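Local coordinates for phosphatase YwpJ (Bacillus subtilis, PDB 1NRW), which dephosphorylates phosphorylated five- and six-carbon sugars and nucleoside monophosphates in vitro, as a magnesium-dependent phosphatase of the haloacid dehalogenase superfamily, at residues Tyr102-Phe107 and Thr114-Arg119. Residues are numbered along the deposited sequence; the frame is centred on the assembly and turned at random.
Sequences YYYEVF and TPQNGR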
ATOM      1  N   TYR A 102      -5.417 -17.465  10.121  1.00 22.01           N
ATOM      2  CA  TYR A 102      -4.580 -16.363   9.661  1.00 20.16           C
ATOM      3  C   TYR A 102      -5.208 -15.102  10.230  1.00 19.79           C
ATOM      4  O   TYR A 102      -6.427 -15.052  10.400  1.00 19.18           O
ATOM      5  CB  TYR A 102      -4.624 -16.240   8.137  1.00 17.64           C
ATOM      6  CG  TYR A 102      -3.856 -17.290   7.380  1.00 18.94           C
ATOM      7  CD1 TYR A 102      -2.519 -17.086   7.026  1.00 18.41           C
ATOM      8  CD2 TYR A 102      -4.468 -18.483   7.004  1.00 18.29           C
ATOM      9  CE1 TYR A 102      -1.811 -18.052   6.311  1.00 16.39           C
ATOM     10  CE2 TYR A 102      -3.774 -19.452   6.296  1.00 18.80           C
ATOM     11  CZ  TYR A 102      -2.449 -19.233   5.952  1.00 20.08           C
ATOM     12  OH  TYR A 102      -1.772 -20.200   5.254  1.00 20.64           O
ATOM     13  N   TYR A 103      -4.398 -14.096  10.551  1.00 18.32           N
ATOM     14  CA  TYR A 103      -4.962 -12.828  10.996  1.00 17.64           C
ATOM     15  C   TYR A 103      -5.331 -12.216   9.648  1.00 18.71           C
ATOM     16  O   TYR A 103      -4.658 -12.483   8.649  1.00 18.70           O
ATOM     17  CB  TYR A 103      -3.917 -11.906  11.636  1.00 17.78           C
ATOM     18  CG  TYR A 103      -3.368 -12.315  12.980  1.00 18.21           C
ATOM     19  CD1 TYR A 103      -3.909 -13.384  13.693  1.00 19.66           C
ATOM     20  CD2 TYR A 103      -2.285 -11.630  13.537  1.00 18.31           C
ATOM     21  CE1 TYR A 103      -3.377 -13.764  14.927  1.00 21.11           C
ATOM     22  CE2 TYR A 103      -1.751 -11.998  14.766  1.00 19.42           C
ATOM     23  CZ  TYR A 103      -2.297 -13.068  15.453  1.00 20.33           C
ATOM     24  OH  TYR A 103      -1.743 -13.455  16.653  1.00 19.89           O
ATOM     25  N   TYR A 104      -6.381 -11.408   9.593  1.00 17.78           N
ATOM     26  CA  TYR A 104      -6.729 -10.795   8.320  1.00 15.95           C
ATOM     27  C   TYR A 104      -7.428  -9.456   8.474  1.00 15.94           C
ATOM     28  O   TYR A 104      -8.023  -9.160   9.511  1.00 16.05           O
ATOM     29  CB  TYR A 104      -7.565 -11.767   7.464  1.00 17.30           C
ATOM     30  CG  TYR A 104      -8.962 -12.057   7.970  1.00 18.12           C
ATOM     31  CD1 TYR A 104     -10.024 -11.200   7.669  1.00 19.65           C
ATOM     32  CD2 TYR A 104      -9.224 -13.185   8.746  1.00 19.49           C
ATOM     33  CE1 TYR A 104     -11.312 -11.461   8.126  1.00 18.44           C
ATOM     34  CE2 TYR A 104     -10.510 -13.458   9.212  1.00 18.35           C
ATOM     35  CZ  TYR A 104     -11.547 -12.591   8.898  1.00 20.67           C
ATOM     36  OH  TYR A 104     -12.818 -12.846   9.355  1.00 20.15           O
ATOM     37  N   GLU A 105      -7.319  -8.631   7.439  1.00 15.51           N
ATOM     38  CA  GLU A 105      -7.936  -7.315   7.434  1.00 15.24           C
ATOM     39  C   GLU A 105      -8.622  -7.175   6.084  1.00 14.56           C
ATOM     40  O   GLU A 105      -8.039  -7.510   5.052  1.00 16.12           O
ATOM     41  CB  GLU A 105      -6.873  -6.225   7.605  1.00 15.73           C
ATOM     42  CG  GLU A 105      -6.088  -6.342   8.911  1.00 18.18           C
ATOM     43  CD  GLU A 105      -5.049  -5.248   9.077  1.00 20.67           C
ATOM     44  OE1 GLU A 105      -5.019  -4.311   8.247  1.00 20.94           O
ATOM     45  OE2 GLU A 105      -4.263  -5.321  10.046  1.00 23.59           O
ATOM     46  N   VAL A 106      -9.861  -6.696   6.100  1.00 13.90           N
ATOM     47  CA  VAL A 106     -10.630  -6.536   4.869  1.00 13.97           C
ATOM     48  C   VAL A 106     -10.845  -5.059   4.565  1.00 13.61           C
ATOM     49  O   VAL A 106     -11.586  -4.362   5.261  1.00 13.12           O
ATOM     50  CB  VAL A 106     -12.007  -7.237   4.979  1.00 13.71           C
ATOM     51  CG1 VAL A 106     -12.709  -7.230   3.624  1.00 16.28           C
ATOM     52  CG2 VAL A 106     -11.824  -8.677   5.470  1.00 16.87           C
ATOM     53  N   PHE A 107     -10.184  -4.584   3.518  1.00 14.63           N
ATOM     54  CA  PHE A 107     -10.295  -3.192   3.112  1.00 14.07           C
ATOM     55  C   PHE A 107     -11.532  -3.009   2.244  1.00 16.31           C
ATOM     56  O   PHE A 107     -11.643  -3.612   1.180  1.00 16.33           O
ATOM     57  CB  PHE A 107      -9.036  -2.780   2.348  1.00 14.17           C
ATOM     58  CG  PHE A 107      -7.797  -2.752   3.206  1.00 13.73           C
ATOM     59  CD1 PHE A 107      -7.379  -1.566   3.808  1.00 16.18           C
ATOM     60  CD2 PHE A 107      -7.083  -3.920   3.454  1.00 13.86           C
ATOM     61  CE1 PHE A 107      -6.264  -1.545   4.651  1.00 15.58           C
ATOM     62  CE2 PHE A 107      -5.962  -3.910   4.299  1.00 14.66           C
ATOM     63  CZ  PHE A 107      -5.557  -2.720   4.896  1.00 14.73           C
ATOM     64  N   THR A 114     -12.038  -6.568  10.619  1.00 16.13           N
ATOM     65  CA  THR A 114     -11.117  -7.570  11.124  1.00 15.55           C
ATOM     66  C   THR A 114     -11.605  -8.138  12.452  1.00 15.69           C
ATOM     67  O   THR A 114     -12.252  -7.443  13.232  1.00 16.39           O
ATOM     68  CB  THR A 114      -9.698  -6.972  11.347  1.00 15.90           C
ATOM     69  OG1 THR A 114      -8.833  -7.975  11.890  1.00 16.48           O
ATOM     70  CG2 THR A 114      -9.757  -5.791  12.313  1.00 15.88           C
ATOM     71  N   PRO A 115     -11.322  -9.422  12.704  1.00 16.41           N
ATOM     72  CA  PRO A 115     -11.724 -10.082  13.950  1.00 18.17           C
ATOM     73  C   PRO A 115     -10.582 -10.059  14.977  1.00 18.97           C
ATOM     74  O   PRO A 115     -10.747 -10.505  16.111  1.00 18.82           O
ATOM     75  CB  PRO A 115     -12.049 -11.493  13.491  1.00 18.16           C
ATOM     76  CG  PRO A 115     -11.002 -11.731  12.447  1.00 20.12           C
ATOM     77  CD  PRO A 115     -10.968 -10.420  11.676  1.00 17.48           C
ATOM     78  N   GLN A 116      -9.425  -9.539  14.573  1.00 17.76           N
ATOM     79  CA  GLN A 116      -8.262  -9.478  15.457  1.00 17.22           C
ATOM     80  C   GLN A 116      -8.382  -8.431  16.568  1.00 16.46           C
ATOM     81  O   GLN A 116      -9.107  -7.444  16.430  1.00 17.68           O
ATOM     82  CB  GLN A 116      -6.995  -9.196  14.640  1.00 17.33           C
ATOM     83  CG  GLN A 116      -6.256 -10.429  14.130  1.00 21.92           C
ATOM     84  CD  GLN A 116      -7.139 -11.388  13.361  1.00 22.66           C
ATOM     85  OE1 GLN A 116      -7.547 -12.424  13.880  1.00 27.92           O
ATOM     86  NE2 GLN A 116      -7.442 -11.045  12.121  1.00 19.10           N
ATOM     87  N   ASN A 117      -7.676  -8.654  17.677  1.00 15.83           N
ATOM     88  CA  ASN A 117      -7.697  -7.689  18.769  1.00 15.60           C
ATOM     89  C   ASN A 117      -6.545  -6.693  18.598  1.00 15.59           C
ATOM     90  O   ASN A 117      -5.768  -6.785  17.642  1.00 15.73           O
ATOM     91  CB  ASN A 117      -7.627  -8.381  20.150  1.00 15.89           C
ATOM     92  CG  ASN A 117      -6.362  -9.204  20.354  1.00 17.05           C
ATOM     93  OD1 ASN A 117      -5.279  -8.841  19.895  1.00 16.78           O
ATOM     94  ND2 ASN A 117      -6.493 -10.313  21.083  1.00 17.07           N
ATOM     95  N   GLY A 118      -6.445  -5.738  19.518  1.00 15.61           N
ATOM     96  CA  GLY A 118      -5.409  -4.724  19.433  1.00 14.85           C
ATOM     97  C   GLY A 118      -3.982  -5.231  19.343  1.00 14.57           C
ATOM     98  O   GLY A 118      -3.200  -4.757  18.513  1.00 13.05           O
ATOM     99  N   ARG A 119      -3.628  -6.186  20.198  1.00 13.12           N
ATOM    100  CA  ARG A 119      -2.275  -6.739  20.196  1.00 13.74           C
ATOM    101  C   ARG A 119      -1.941  -7.374  18.854  1.00 13.36           C
ATOM    102  O   ARG A 119      -0.855  -7.173  18.304  1.00 13.00           O
ATOM    103  CB  ARG A 119      -2.131  -7.795  21.305  1.00 13.77           C
ATOM    104  CG  ARG A 119      -0.801  -8.555  21.276  1.00 15.11           C
ATOM    105  CD  ARG A 119       0.375  -7.615  21.465  1.00 14.75           C
ATOM    106  NE  ARG A 119       0.293  -6.917  22.745  1.00 15.63           N
ATOM    107  CZ  ARG A 119       0.854  -5.738  22.987  1.00 16.10           C
ATOM    108  NH1 ARG A 119       1.544  -5.124  22.036  1.00 17.50           N
ATOM    109  NH2 ARG A 119       0.709  -5.163  24.176  1.00 16.83           N
TER
HETATM  110  O   HOH W   1      -8.443 -14.891  12.204  1.00 37.64           O
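At the exit of a cap-domain beta hairpin, Thr114, Pro115 and Gln116 fold back over Tyr103 and Tyr104 of the preceding strand. The carbonyl of Tyr104 is the main polar anchor. With chi1 at 178°, the Thr114 hydroxyl swings away from its own amide nitrogen, and from there OG1 donates to Tyr104 O over 2.8 Å, nearly in line with the C=O bond. Thr114 OG1 in turn accepts a hydrogen bond from the backbone N of Gln116 at 3.2 Å, closing an ST turn and tying the departing chain to the strand. Gln116 NE2 lies 2.8 Å from Tyr104 N, a close approach of two donors that makes the built orientation of this amide doubtful. Its weak, bent bond to Tyr104 O and the link from OE1 to a water hold only for the amide as modelled and are doubtful with it; that water's bond to Tyr102 O does not depend on the choice.

Pro115 CD lies over one face of the Tyr104 ring, 3.8 Å from its centroid, in a CH-pi contact; Pro115 CG reaches the same ring near CZ and CE2. The hydroxyl end is fixed by a hydrogen bond to Glu98 in helix 87-99. Replacing Tyr104 by alanine would remove the ring and is likely to leave Pro115 CD and CG without the face they rest on and Glu98 without its hydroxyl partner. Next to Pro115, the Gln116 chain bends at chi2 (53°) and brings its CG within 3.6 Å of Tyr103 CG, with its amide turned only 15° from the plane of that ring. The Tyr103 ring also meets Phe178 of strand 172-178.

Just past Gln116, Asn117 takes the N-cap position of helix 118-132. The contact is thus a hairpin-to-helix junction, with an ST turn at the strand exit, in the alpha/beta cap that accompanies the Rossmann-like core in Cof-type HAD phosphatases.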